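Local coordinates for protein probable glutathione S-transferase (Pseudomonas aeruginosa, PDB 6JWK) that probably isomerises maleylpyruvate, as a zeta-class member of the glutathione S-transferase superfamily, at residues 141-146 with 185-190. Numbering follows the deposited sequence.
Sequences AAETLL and PALLEL
Glu143 and Leu187 mark the place where the segments 141-146 of helix 124-149 and 185-190 at the start of helix 185-195 come together, their CA atoms 5.9 Å apart, with the two segment axes inclined at 72° and 9.0 Å from each other at closest approach. The carboxylate of Glu143 reaches across to the first turn of the second helix and takes two backbone N-H groups, one on each oxygen. Glu143 OE2 accepts from Ala186 N through its syn lone pair at 2.9 Å, a fairly straight bond of 161°. OE1 is met, also on the syn side, by Leu187 N, which comes in a little out of the carboxylate plane; this bond is more bent, at 149°. A bend at chi2 in the Glu143 chain, whose CG lies anti to the backbone N, brings the acid group to this position. As amides at a helix start have no carbonyl of a preceding turn to pair with, the buried carboxylate serves two of them, and the helix dipole would probably help stabilise its negative charge. The Pro185 ring crosses the Glu143 chain at about a right angle, its CD 3.2 Å from Glu143 OE2. On one flank of this polar grip, Leu187 turns its methyls back to the first helix: CD1 rests against Ala142 CB and CD2 lies 3.8 Å from Leu146 CD2. Leu146 splits its branches, with CD2 over Ala186 and CD1 against CD2 of Leu190, a 3.8 Å contact. Both segments belong to the all-helical C-terminal domain of the glutathione S-transferase fold, where helix 87-103 lies against Ala142 through Leu96, helix 162-176 packs on Leu187 through Leu167, and the loop residues Phe155 and Phe154 touch Leu146 and Leu190.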
loop_
_atom_site.group_PDB
_atom_site.type_symbol
_atom_site.label_atom_id
_atom_site.label_comp_id
_atom_site.label_asym_id
_atom_site.label_seq_id
_atom_site.Cartn_x
_atom_site.Cartn_y
_atom_site.Cartn_z
ATOM N N ALA B 141 -4.366 5.670 -14.743
ATOM C CA ALA B 141 -5.045 4.432 -14.299
ATOM C C ALA B 141 -6.120 4.821 -13.279
ATOM O O ALA B 141 -7.202 4.255 -13.351
ATOM C CB ALA B 141 -4.029 3.429 -13.736
ATOM N N ALA B 142 -5.852 5.803 -12.413
ATOM C CA ALA B 142 -6.783 6.249 -11.337
ATOM C C ALA B 142 -8.040 6.862 -11.978
ATOM O O ALA B 142 -9.127 6.549 -11.562
ATOM C CB ALA B 142 -6.098 7.249 -10.423
ATOM N N GLU B 143 -7.851 7.686 -13.000
ATOM C CA GLU B 143 -8.962 8.353 -13.765
ATOM C C GLU B 143 -9.862 7.233 -14.291
ATOM O O GLU B 143 -11.070 7.309 -14.111
ATOM C CB GLU B 143 -8.347 9.233 -14.864
ATOM C CG GLU B 143 -9.351 9.869 -15.818
ATOM C CD GLU B 143 -10.010 11.139 -15.300
ATOM O OE1 GLU B 143 -9.646 11.557 -14.144
ATOM O OE2 GLU B 143 -10.908 11.713 -16.019
ATOM N N THR B 144 -9.300 6.187 -14.896
ATOM C CA THR B 144 -10.080 5.051 -15.465
ATOM C C THR B 144 -10.820 4.297 -14.358
ATOM O O THR B 144 -12.042 4.009 -14.529
ATOM C CB THR B 144 -9.170 4.112 -16.287
ATOM O OG1 THR B 144 -8.726 4.927 -17.353
ATOM C CG2 THR B 144 -9.866 2.895 -16.843
ATOM N N LEU B 145 -10.167 4.019 -13.222
ATOM C CA LEU B 145 -10.874 3.266 -12.150
ATOM C C LEU B 145 -12.039 4.121 -11.635
ATOM O O LEU B 145 -13.052 3.562 -11.277
ATOM C CB LEU B 145 -9.907 2.896 -11.007
ATOM C CG LEU B 145 -8.811 1.904 -11.394
ATOM C CD1 LEU B 145 -7.921 1.680 -10.193
ATOM C CD2 LEU B 145 -9.327 0.565 -11.923
ATOM N N LEU B 146 -11.826 5.420 -11.454
ATOM C CA LEU B 146 -12.886 6.329 -10.948
ATOM C C LEU B 146 -14.058 6.289 -11.932
ATOM O O LEU B 146 -15.177 6.042 -11.480
ATOM C CB LEU B 146 -12.341 7.750 -10.769
ATOM C CG LEU B 146 -13.358 8.791 -10.321
ATOM C CD1 LEU B 146 -13.962 8.421 -8.977
ATOM C CD2 LEU B 146 -12.720 10.171 -10.280
ATOM N N PRO B 185 -9.758 14.894 -15.868
ATOM C CA PRO B 185 -10.887 15.760 -15.498
ATOM C C PRO B 185 -11.782 15.154 -14.405
ATOM O O PRO B 185 -12.226 15.879 -13.514
ATOM C CB PRO B 185 -11.622 16.024 -16.838
ATOM C CG PRO B 185 -11.265 14.789 -17.677
ATOM C CD PRO B 185 -9.821 14.462 -17.284
ATOM N N ALA B 186 -12.008 13.840 -14.406
ATOM C CA ALA B 186 -12.855 13.235 -13.359
ATOM C C ALA B 186 -12.092 13.360 -12.018
ATOM O O ALA B 186 -12.748 13.640 -10.978
ATOM C CB ALA B 186 -13.278 11.800 -13.695
ATOM N N LEU B 187 -10.771 13.163 -11.996
ATOM C CA LEU B 187 -10.021 13.284 -10.707
ATOM C C LEU B 187 -10.126 14.736 -10.204
ATOM O O LEU B 187 -10.431 14.940 -8.995
ATOM C CB LEU B 187 -8.550 12.871 -10.861
ATOM C CG LEU B 187 -8.231 11.412 -11.216
ATOM C CD1 LEU B 187 -6.720 11.191 -11.164
ATOM C CD2 LEU B 187 -8.952 10.405 -10.316
ATOM N N LEU B 188 -9.951 15.716 -11.098
ATOM C CA LEU B 188 -10.060 17.147 -10.735
ATOM C C LEU B 188 -11.474 17.444 -10.199
ATOM O O LEU B 188 -11.600 18.099 -9.155
ATOM C CB LEU B 188 -9.671 18.068 -11.903
ATOM C CG LEU B 188 -8.219 17.952 -12.323
ATOM C CD1 LEU B 188 -7.941 18.776 -13.576
ATOM C CD2 LEU B 188 -7.295 18.357 -11.183
ATOM N N GLU B 189 -12.494 16.909 -10.809
ATOM C CA GLU B 189 -13.868 17.188 -10.370
ATOM C C GLU B 189 -14.069 16.578 -8.971
ATOM O O GLU B 189 -14.693 17.233 -8.096
ATOM C CB GLU B 189 -14.845 16.645 -11.411
ATOM C CG GLU B 189 -16.287 16.709 -10.968
ATOM C CD GLU B 189 -17.207 16.005 -11.940
ATOM O OE1 GLU B 189 -17.114 14.742 -12.071
ATOM O OE2 GLU B 189 -17.962 16.720 -12.601
ATOM N N LEU B 190 -13.583 15.352 -8.746
ATOM C CA LEU B 190 -13.781 14.712 -7.423
ATOM C C LEU B 190 -13.024 15.532 -6.386
ATOM O O LEU B 190 -13.532 15.748 -5.292
ATOM C CB LEU B 190 -13.276 13.276 -7.499
ATOM C CG LEU B 190 -13.285 12.470 -6.208
ATOM C CD1 LEU B 190 -14.671 12.463 -5.596
ATOM C CD2 LEU B 190 -12.758 11.050 -6.468
#